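Local atomic coordinates of type C neurotoxin (Clostridium botulinum, PDB entry 3PME), a protein that probably binds gangliosides and perhaps phospholipid on nerve-cell membranes, as the receptor-binding domain of a botulinum C/D mosaic neurotoxin. Residues A[247-251]-A[268-272]; A[252-257]-A[375-381]; A[323-329]-A[386-391]. All coordinates share one frame; numbering follows the deposited sequence.

Contact 1. Residues A[247-251]-A[268-272]; sequences RYIAP and YTKNP. With SO4 (sulfate ion), chain C.
Tyr248 reaches from the strand beginning at Arg247 toward the loop 268-272 and lies alongside Lys270, the two side chains pointing the same way. Its CB meets Thr269 OG1 and the carbonyl oxygen of Lys270. With chi1 at 66°, CG stands between the backbone N and the carbonyl carbon, which turns the ring along the loop. Lys270 CB then covers one face as a CH-pi contact, 4.0 Å from the centroid of the Tyr248 ring and offset toward the rim. Further out, CD2 passes Asn271 ND2 at the ring edge, and Tyr248 CZ lies 3.8 Å from Lys270 CD. At the tip, Tyr248 OH donates to sulfate O1 over 2.7 Å, with that oxygen in the plane of the ring. The lysine chain bends at chi3, and its NZ gives a bond of 3.0 Å to sulfate O3. Asn271 uses ND2 twice: one bond runs to Ile249 O (2.9 Å), nearly straight, with the acceptor in the plane of the Asn271 amide, the other to sulfate O2 (2.7 Å, 165° at the hydrogen). Tyr299 OH, from strand 292-299, is hydrogen-bonded to the same ion. Two waters bridge the segments: one links Arg247 O with Thr269 OG1, the other Ile249 N with Lys270 O. The contact ties the first strand of a two-stranded hairpin to the loop ahead of strand 273-277, in the C-terminal trefoil-type half of the receptor-binding region. The sulfate probably came from the crystallisation liquor, but three neutral groups and one ammonium converging on it make a small anion site, whose positive character would come chiefly from Lys270.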
loop_
_atom_site.group_PDB
_atom_site.type_symbol
_atom_site.label_atom_id
_atom_site.label_comp_id
_atom_site.label_asym_id
_atom_site.label_seq_id
_atom_site.Cartn_x
_atom_site.Cartn_y
_atom_site.Cartn_z
ATOM N N ARG A 247 14.504 0.391 -13.271
ATOM C CA ARG A 247 15.701 1.228 -13.310
ATOM C C ARG A 247 16.038 1.727 -11.928
ATOM O O ARG A 247 15.150 1.910 -11.094
ATOM C CB ARG A 247 15.521 2.405 -14.266
ATOM C CG ARG A 247 15.269 1.964 -15.689
ATOM C CD ARG A 247 15.354 3.076 -16.715
ATOM N NE ARG A 247 15.338 2.430 -18.025
ATOM C CZ ARG A 247 16.406 2.218 -18.787
ATOM N NH1 ARG A 247 17.610 2.677 -18.447
ATOM N NH2 ARG A 247 16.256 1.585 -19.940
ATOM N N TYR A 248 17.335 1.943 -11.701
ATOM C CA TYR A 248 17.830 2.499 -10.448
ATOM C C TYR A 248 18.515 3.828 -10.731
ATOM O O TYR A 248 18.870 4.114 -11.876
ATOM C CB TYR A 248 18.800 1.531 -9.746
ATOM C CG TYR A 248 20.117 1.263 -10.451
ATOM C CD1 TYR A 248 20.242 0.231 -11.382
ATOM C CD2 TYR A 248 21.243 2.011 -10.143
ATOM C CE1 TYR A 248 21.453 -0.032 -12.000
ATOM C CE2 TYR A 248 22.460 1.754 -10.751
ATOM C CZ TYR A 248 22.559 0.729 -11.677
ATOM O OH TYR A 248 23.763 0.461 -12.298
ATOM N N ILE A 249 18.696 4.631 -9.687
ATOM C CA ILE A 249 19.317 5.947 -9.814
ATOM C C ILE A 249 20.831 5.818 -9.701
ATOM O O ILE A 249 21.341 5.241 -8.739
ATOM C CB ILE A 249 18.791 6.909 -8.732
ATOM C CG1 ILE A 249 17.267 6.996 -8.827
ATOM C CG2 ILE A 249 19.439 8.288 -8.876
ATOM C CD1 ILE A 249 16.622 7.777 -7.709
ATOM N N ALA A 250 21.544 6.344 -10.692
ATOM C CA ALA A 250 23.006 6.295 -10.691
ATOM C C ALA A 250 23.630 7.626 -11.086
ATOM O O ALA A 250 23.136 8.313 -11.968
ATOM C CB ALA A 250 23.486 5.211 -11.641
ATOM N N PRO A 251 24.742 7.993 -10.440
ATOM C CA PRO A 251 25.473 9.176 -10.893
ATOM C C PRO A 251 26.279 8.845 -12.137
ATOM O O PRO A 251 26.953 7.817 -12.188
ATOM C CB PRO A 251 26.411 9.473 -9.720
ATOM C CG PRO A 251 26.656 8.153 -9.105
ATOM C CD PRO A 251 25.371 7.359 -9.271
ATOM N N TYR A 268 14.386 -5.011 -5.728
ATOM C CA TYR A 268 15.420 -4.444 -4.886
ATOM C C TYR A 268 16.678 -4.382 -5.725
ATOM O O TYR A 268 17.304 -5.413 -5.997
ATOM C CB TYR A 268 15.644 -5.280 -3.625
ATOM C CG TYR A 268 14.394 -5.522 -2.798
ATOM C CD1 TYR A 268 13.416 -4.541 -2.665
ATOM C CD2 TYR A 268 14.215 -6.726 -2.129
ATOM C CE1 TYR A 268 12.282 -4.768 -1.899
ATOM C CE2 TYR A 268 13.085 -6.961 -1.360
ATOM C CZ TYR A 268 12.126 -5.982 -1.252
ATOM O OH TYR A 268 11.009 -6.232 -0.475
ATOM N N THR A 269 17.035 -3.166 -6.132
ATOM C CA THR A 269 18.056 -2.960 -7.157
ATOM C C THR A 269 19.368 -2.434 -6.543
ATOM O O THR A 269 20.059 -3.176 -5.848
ATOM C CB THR A 269 17.537 -2.032 -8.277
ATOM O OG1 THR A 269 17.117 -0.786 -7.705
ATOM C CG2 THR A 269 16.338 -2.686 -9.005
ATOM N N LYS A 270 19.697 -1.166 -6.786
ATOM C CA LYS A 270 20.940 -0.564 -6.291
ATOM C C LYS A 270 20.722 0.881 -5.851
ATOM O O LYS A 270 19.752 1.534 -6.263
ATOM C CB LYS A 270 22.000 -0.560 -7.403
ATOM C CG LYS A 270 22.402 -1.922 -7.912
ATOM C CD LYS A 270 23.471 -1.789 -8.982
ATOM C CE LYS A 270 24.495 -0.757 -8.575
ATOM N NZ LYS A 270 25.812 -0.995 -9.234
ATOM N N ASN A 271 21.669 1.388 -5.059
ATOM C CA ASN A 271 21.676 2.789 -4.637
ATOM C C ASN A 271 20.368 3.282 -4.011
ATOM O O ASN A 271 19.807 4.280 -4.449
ATOM C CB ASN A 271 22.056 3.713 -5.802
ATOM C CG ASN A 271 23.375 3.329 -6.450
ATOM O OD1 ASN A 271 24.260 2.761 -5.805
ATOM N ND2 ASN A 271 23.520 3.658 -7.726
ATOM N N PRO A 272 19.900 2.614 -2.960
ATOM C CA PRO A 272 18.732 3.156 -2.273
ATOM C C PRO A 272 19.030 4.527 -1.702
ATOM O O PRO A 272 20.185 4.841 -1.364
ATOM C CB PRO A 272 18.481 2.142 -1.149
ATOM C CG PRO A 272 19.834 1.533 -0.900
ATOM C CD PRO A 272 20.473 1.453 -2.259
HETATM S S SO4 C . 26.459 2.575 -10.425
HETATM O O1 SO4 C . 25.719 2.127 -11.606
HETATM O O2 SO4 C . 25.558 2.908 -9.337
HETATM O O3 SO4 C . 27.344 1.496 -9.995
HETATM O O4 SO4 C . 27.253 3.757 -10.762
HETATM O O HOH W 1 14.977 0.483 -8.788
HETATM O O HOH W 2 18.129 3.573 -7.078
#

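Contact 2. Residues A[252-257]-A[375-381]; sequences KNNILV and PWRFSFE
Lys252 and Ile255 close a type I' turn, and Trp376 opens a type I turn ending at Ser379; the two bends meet where the NE1 edge of the indole faces the first. Trp376 NE1 donates to Lys252 O over 3.0 Å with 162° at the hydrogen. The acceptor lies in the indole plane, yet the donor stands 39° out of the carbonyl plane. Ile255 N reaches the same oxygen from the opposite face, so this carbonyl is gripped twice. Ile255 CD1 lies over one face of the indole, 3.9 Å from the centroid of the five-membered ring. CG1, set between the backbone N and carbonyl carbon at chi1 66°, brings that methyl across to Pro375, where Ile255 CD1 and Pro375 CB are packed tightly at 3.3 Å. Val257 CG1 packs against the indole, 3.9 Å from Trp376 CZ2. The hairpin of strands 247-252 and 255-260 thereby leans on the loop between strands 366-373 and 383-389 of the trefoil-type domain, with Ala383 also touching Val257, Pro375 and Trp376. Asn253 CB lies 3.4 Å from Trp376 NE1 and, more loosely, at the edge of the Phe378 ring. Lys252 runs fully extended, crossing the indole at about a right angle with CG and CD against CZ2. Its NZ ends in a weak salt bridge to Glu381 OE2 (3.4 Å). A water over the centre of the other indole face accepts from Asn253 ND2 and donates to Glu381 OE1, while Ser379 OG accepts from Glu381 N in an ST turn at the base of this acid.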
loop_
_atom_site.group_PDB
_atom_site.type_symbol
_atom_site.label_atom_id
_atom_site.label_comp_id
_atom_site.label_asym_id
_atom_site.label_seq_id
_atom_site.Cartn_x
_atom_site.Cartn_y
_atom_site.Cartn_z
ATOM N N LYS A 252 26.197 9.700 -13.145
ATOM C CA LYS A 252 26.980 9.511 -14.357
ATOM C C LYS A 252 27.403 10.879 -14.861
ATOM O O LYS A 252 26.563 11.723 -15.156
ATOM C CB LYS A 252 26.150 8.778 -15.415
ATOM C CG LYS A 252 26.841 8.585 -16.761
ATOM C CD LYS A 252 25.997 7.680 -17.656
ATOM C CE LYS A 252 26.632 7.488 -19.026
ATOM N NZ LYS A 252 25.868 6.480 -19.812
ATOM N N ASN A 253 28.710 11.112 -14.931
ATOM C CA ASN A 253 29.214 12.405 -15.380
ATOM C C ASN A 253 28.505 13.577 -14.701
ATOM O O ASN A 253 28.035 14.514 -15.365
ATOM C CB ASN A 253 29.113 12.526 -16.902
ATOM C CG ASN A 253 30.158 11.702 -17.617
ATOM O OD1 ASN A 253 31.288 11.574 -17.147
ATOM N ND2 ASN A 253 29.789 11.139 -18.761
ATOM N N ASN A 254 28.411 13.488 -13.376
ATOM C CA ASN A 254 28.007 14.603 -12.522
ATOM C C ASN A 254 26.511 14.884 -12.418
ATOM O O ASN A 254 26.107 15.870 -11.807
ATOM C CB ASN A 254 28.768 15.875 -12.899
ATOM C CG ASN A 254 30.263 15.731 -12.696
ATOM O OD1 ASN A 254 30.713 15.088 -11.746
ATOM N ND2 ASN A 254 31.043 16.322 -13.594
ATOM N N ILE A 255 25.690 14.034 -13.022
ATOM C CA ILE A 255 24.249 14.152 -12.827
ATOM C C ILE A 255 23.696 12.777 -12.487
ATOM O O ILE A 255 24.430 11.781 -12.486
ATOM C CB ILE A 255 23.532 14.721 -14.059
ATOM C CG1 ILE A 255 23.630 13.736 -15.219
ATOM C CG2 ILE A 255 24.092 16.105 -14.430
ATOM C CD1 ILE A 255 22.488 13.859 -16.192
ATOM N N LEU A 256 22.408 12.715 -12.179
ATOM C CA LEU A 256 21.786 11.432 -11.917
ATOM C C LEU A 256 20.994 10.974 -13.142
ATOM O O LEU A 256 20.324 11.773 -13.800
ATOM C CB LEU A 256 20.834 11.554 -10.724
ATOM C CG LEU A 256 21.485 11.910 -9.397
ATOM C CD1 LEU A 256 20.396 12.111 -8.344
ATOM C CD2 LEU A 256 22.467 10.814 -8.990
ATOM N N VAL A 257 21.080 9.683 -13.436
ATOM C CA VAL A 257 20.281 9.107 -14.513
ATOM C C VAL A 257 19.670 7.804 -14.026
ATOM O O VAL A 257 20.028 7.313 -12.956
ATOM C CB VAL A 257 21.126 8.839 -15.779
ATOM C CG1 VAL A 257 21.612 10.154 -16.402
ATOM C CG2 VAL A 257 22.268 7.905 -15.451
ATOM N N PRO A 375 20.568 14.995 -21.012
ATOM C CA PRO A 375 20.716 15.740 -19.751
ATOM C C PRO A 375 22.080 16.388 -19.528
ATOM O O PRO A 375 22.186 17.207 -18.605
ATOM C CB PRO A 375 20.460 14.666 -18.690
ATOM C CG PRO A 375 20.993 13.403 -19.336
ATOM C CD PRO A 375 20.631 13.535 -20.807
ATOM N N TRP A 376 23.095 16.032 -20.314
ATOM C CA TRP A 376 24.415 16.645 -20.162
ATOM C C TRP A 376 24.569 17.796 -21.139
ATOM O O TRP A 376 24.405 17.615 -22.344
ATOM C CB TRP A 376 25.531 15.624 -20.404
ATOM C CG TRP A 376 25.506 14.452 -19.473
ATOM C CD1 TRP A 376 26.016 14.399 -18.207
ATOM C CD2 TRP A 376 24.944 13.165 -19.732
ATOM N NE1 TRP A 376 25.809 13.159 -17.664
ATOM C CE2 TRP A 376 25.147 12.379 -18.577
ATOM C CE3 TRP A 376 24.288 12.595 -20.827
ATOM C CZ2 TRP A 376 24.719 11.057 -18.490
ATOM C CZ3 TRP A 376 23.869 11.288 -20.737
ATOM C CH2 TRP A 376 24.087 10.530 -19.577
ATOM N N ARG A 377 24.906 18.974 -20.627
ATOM C CA ARG A 377 24.992 20.165 -21.460
ATOM C C ARG A 377 26.011 20.000 -22.583
ATOM O O ARG A 377 25.830 20.527 -23.679
ATOM C CB ARG A 377 25.335 21.398 -20.613
ATOM C CG ARG A 377 24.149 21.983 -19.865
ATOM C CD ARG A 377 24.524 23.273 -19.127
ATOM N NE ARG A 377 25.352 22.982 -17.961
ATOM C CZ ARG A 377 24.871 22.653 -16.765
ATOM N NH1 ARG A 377 23.555 22.586 -16.561
ATOM N NH2 ARG A 377 25.706 22.396 -15.767
ATOM N N PHE A 378 27.072 19.250 -22.321
ATOM C CA PHE A 378 28.140 19.100 -23.299
ATOM C C PHE A 378 27.853 18.035 -24.360
ATOM O O PHE A 378 28.699 17.776 -25.217
ATOM C CB PHE A 378 29.444 18.750 -22.583
ATOM C CG PHE A 378 29.364 17.487 -21.778
ATOM C CD1 PHE A 378 29.570 16.255 -22.377
ATOM C CD2 PHE A 378 29.068 17.530 -20.424
ATOM C CE1 PHE A 378 29.488 15.084 -21.640
ATOM C CE2 PHE A 378 28.988 16.364 -19.678
ATOM C CZ PHE A 378 29.198 15.141 -20.290
ATOM N N SER A 379 26.673 17.420 -24.311
ATOM C CA SER A 379 26.421 16.207 -25.094
ATOM C C SER A 379 25.008 16.078 -25.658
ATOM O O SER A 379 24.058 16.617 -25.098
ATOM C CB SER A 379 26.717 14.980 -24.226
ATOM O OG SER A 379 26.300 13.787 -24.854
ATOM N N PHE A 380 24.881 15.343 -26.763
ATOM C CA PHE A 380 23.574 14.995 -27.312
ATOM C C PHE A 380 23.210 13.545 -26.998
ATOM O O PHE A 380 22.301 12.987 -27.604
ATOM C CB PHE A 380 23.527 15.231 -28.826
ATOM C CG PHE A 380 23.056 16.609 -29.220
ATOM C CD1 PHE A 380 23.568 17.739 -28.597
ATOM C CD2 PHE A 380 22.116 16.772 -30.230
ATOM C CE1 PHE A 380 23.140 19.008 -28.969
ATOM C CE2 PHE A 380 21.684 18.037 -30.606
ATOM C CZ PHE A 380 22.198 19.154 -29.975
ATOM N N GLU A 381 23.915 12.937 -26.049
ATOM C CA GLU A 381 23.579 11.580 -25.618
ATOM C C GLU A 381 22.250 11.577 -24.881
ATOM O O GLU A 381 22.002 12.424 -24.020
ATOM C CB GLU A 381 24.663 10.994 -24.709
ATOM C CG GLU A 381 24.452 9.515 -24.399
ATOM C CD GLU A 381 25.487 8.953 -23.438
ATOM O OE1 GLU A 381 26.582 9.545 -23.319
ATOM O OE2 GLU A 381 25.206 7.915 -22.802
HETATM O O HOH W 3 27.847 10.659 -20.529
#

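Contact 3. Residues A[323-329]-A[386-391]; sequences KNCVYAL and PVAVTN
Val326 packs between Val387 and Val389 on one face of a strand pair, its CG1 3.8 Å from Val387 CB and its CG2 4.1 Å from Val389 CG1. Leu329 CD1 meets Pro386 CB farther along. Tyr327 and Ala388 point to the other face, where the tyrosine ring turns its edge to Ala388 O and to the methyl CG2 of Thr390; Arg308 makes a cation-pi contact with this ring. Strands 326-332 and 383-389 run antiparallel within the large antiparallel sheet of the trefoil-type domain, and Tyr327 and Ala388 form a hydrogen-bonded pair, N to O in both directions (2.8 Å from Tyr327 N to Ala388 O). A water joins Leu329 N to Pro386 O at one end. Toward the other end, Thr390 N donates to Cys325 O, and Cys325 N returns a bond to Thr390 OG1 (2.9 Å). The hydroxyl takes this place because OG1 sits between the backbone N and carbonyl carbon, chi1 67°, and it donates its own hydrogen bond to Asn391 OD1. That amide oxygen also accepts from Asn324 N at 2.8 Å, the two donors coming from opposite faces of its plane. Beside it, the Asn324 and Asn391 amides stand nearly perpendicular, 83° apart, and Lys323 CG lies against Asn391 OD1, while Cys325 is joined to Cys321 by a disulfide.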
loop_
_atom_site.group_PDB
_atom_site.type_symbol
_atom_site.label_atom_id
_atom_site.label_comp_id
_atom_site.label_asym_id
_atom_site.label_seq_id
_atom_site.Cartn_x
_atom_site.Cartn_y
_atom_site.Cartn_z
ATOM N N LYS A 323 10.964 29.828 -19.249
ATOM C CA LYS A 323 9.786 28.984 -19.442
ATOM C C LYS A 323 10.166 27.582 -19.915
ATOM O O LYS A 323 11.073 27.419 -20.729
ATOM C CB LYS A 323 8.808 29.619 -20.435
ATOM C CG LYS A 323 7.540 28.793 -20.665
ATOM C CD LYS A 323 6.716 29.340 -21.827
ATOM C CE LYS A 323 5.484 28.488 -22.093
ATOM N NZ LYS A 323 4.844 28.844 -23.395
ATOM N N ASN A 324 9.459 26.578 -19.405
ATOM C CA ASN A 324 9.705 25.187 -19.770
ATOM C C ASN A 324 11.142 24.779 -19.493
ATOM O O ASN A 324 11.790 24.114 -20.310
ATOM C CB ASN A 324 9.341 24.937 -21.231
ATOM C CG ASN A 324 7.863 25.109 -21.489
ATOM O OD1 ASN A 324 7.045 24.902 -20.596
ATOM N ND2 ASN A 324 7.510 25.499 -22.709
ATOM N N CYS A 325 11.634 25.179 -18.326
ATOM C CA CYS A 325 13.016 24.922 -17.947
ATOM C C CYS A 325 13.167 23.516 -17.394
ATOM O O CYS A 325 12.314 23.048 -16.649
ATOM C CB CYS A 325 13.466 25.949 -16.913
ATOM S SG CYS A 325 13.204 27.646 -17.490
ATOM N N VAL A 326 14.246 22.845 -17.776
ATOM C CA VAL A 326 14.475 21.462 -17.374
ATOM C C VAL A 326 15.836 21.381 -16.702
ATOM O O VAL A 326 16.844 21.684 -17.328
ATOM C CB VAL A 326 14.473 20.513 -18.583
ATOM C CG1 VAL A 326 14.773 19.084 -18.141
ATOM C CG2 VAL A 326 13.131 20.576 -19.320
ATOM N N TYR A 327 15.851 20.971 -15.433
ATOM C CA TYR A 327 17.079 20.911 -14.643
ATOM C C TYR A 327 17.407 19.475 -14.251
ATOM O O TYR A 327 16.557 18.726 -13.777
ATOM C CB TYR A 327 16.952 21.755 -13.371
ATOM C CG TYR A 327 16.546 23.183 -13.600
ATOM C CD1 TYR A 327 17.491 24.152 -13.924
ATOM C CD2 TYR A 327 15.220 23.565 -13.470
ATOM C CE1 TYR A 327 17.109 25.468 -14.136
ATOM C CE2 TYR A 327 14.833 24.878 -13.663
ATOM C CZ TYR A 327 15.779 25.819 -13.998
ATOM O OH TYR A 327 15.383 27.121 -14.195
ATOM N N ALA A 328 18.652 19.087 -14.459
ATOM C CA ALA A 328 19.127 17.801 -13.985
ATOM C C ALA A 328 19.260 17.813 -12.463
ATOM O O ALA A 328 19.205 18.868 -11.816
ATOM C CB ALA A 328 20.468 17.474 -14.629
ATOM N N LEU A 329 19.432 16.621 -11.903
ATOM C CA LEU A 329 19.685 16.465 -10.475
ATOM C C LEU A 329 21.124 16.012 -10.295
ATOM O O LEU A 329 21.669 15.293 -11.135
ATOM C CB LEU A 329 18.724 15.437 -9.890
ATOM C CG LEU A 329 17.245 15.737 -10.099
ATOM C CD1 LEU A 329 16.456 14.652 -9.398
ATOM C CD2 LEU A 329 16.882 17.112 -9.547
ATOM N N PRO A 386 15.894 11.629 -14.294
ATOM C CA PRO A 386 15.015 12.362 -13.381
ATOM C C PRO A 386 15.383 13.843 -13.466
ATOM O O PRO A 386 16.568 14.189 -13.357
ATOM C CB PRO A 386 15.388 11.793 -12.009
ATOM C CG PRO A 386 16.878 11.486 -12.141
ATOM C CD PRO A 386 17.087 11.097 -13.612
ATOM N N VAL A 387 14.385 14.696 -13.685
ATOM C CA VAL A 387 14.615 16.126 -13.874
ATOM C C VAL A 387 13.595 16.933 -13.092
ATOM O O VAL A 387 12.519 16.433 -12.775
ATOM C CB VAL A 387 14.529 16.547 -15.377
ATOM C CG1 VAL A 387 15.702 15.982 -16.173
ATOM C CG2 VAL A 387 13.191 16.128 -15.988
ATOM N N ALA A 388 13.937 18.183 -12.794
ATOM C CA ALA A 388 12.989 19.138 -12.238
ATOM C C ALA A 388 12.553 20.073 -13.362
ATOM O O ALA A 388 13.399 20.682 -14.026
ATOM C CB ALA A 388 13.651 19.929 -11.109
ATOM N N VAL A 389 11.249 20.169 -13.608
ATOM C CA VAL A 389 10.762 21.030 -14.692
ATOM C C VAL A 389 9.822 22.133 -14.212
ATOM O O VAL A 389 9.039 21.947 -13.275
ATOM C CB VAL A 389 10.057 20.224 -15.817
ATOM C CG1 VAL A 389 10.901 19.033 -16.218
ATOM C CG2 VAL A 389 8.678 19.760 -15.381
ATOM N N THR A 390 9.880 23.283 -14.875
ATOM C CA THR A 390 8.933 24.354 -14.580
ATOM C C THR A 390 7.701 24.249 -15.474
ATOM O O THR A 390 7.662 23.435 -16.401
ATOM C CB THR A 390 9.557 25.752 -14.791
ATOM O OG1 THR A 390 9.833 25.943 -16.186
ATOM C CG2 THR A 390 10.841 25.914 -13.979
ATOM N N ASN A 391 6.699 25.076 -15.192
ATOM C CA ASN A 391 5.519 25.134 -16.038
ATOM C C ASN A 391 4.925 23.742 -16.223
ATOM O O ASN A 391 4.750 23.261 -17.347
ATOM C CB ASN A 391 5.903 25.741 -17.387
ATOM C CG ASN A 391 6.489 27.127 -17.242
ATOM O OD1 ASN A 391 7.702 27.327 -17.358
ATOM N ND2 ASN A 391 5.629 28.096 -16.950
HETATM O O HOH W 4 19.320 14.286 -13.417
#

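Overall arrangement
Along the chain, strand 247-252 comes first, and contact 1 closes the short loop from it to 268-272. Contact 2 starts inside that loop, at the turn of the hairpin, and runs on to 375-381, so the two cross; Ala250 O and Val257 N join them directly through the hairpin pairing. Contact 3 follows contact 1 in series but crosses contact 2, since 323-329 falls between the segments of contact 2 and 386-391 lies beyond them. Leu256 N probably bonds to Leu329 O, tying the hairpin to the larger sheet. Contact 2 thus sits between the other two, whose centres are about 21 Å apart, all within the C-terminal, trefoil-type part of the receptor-binding region.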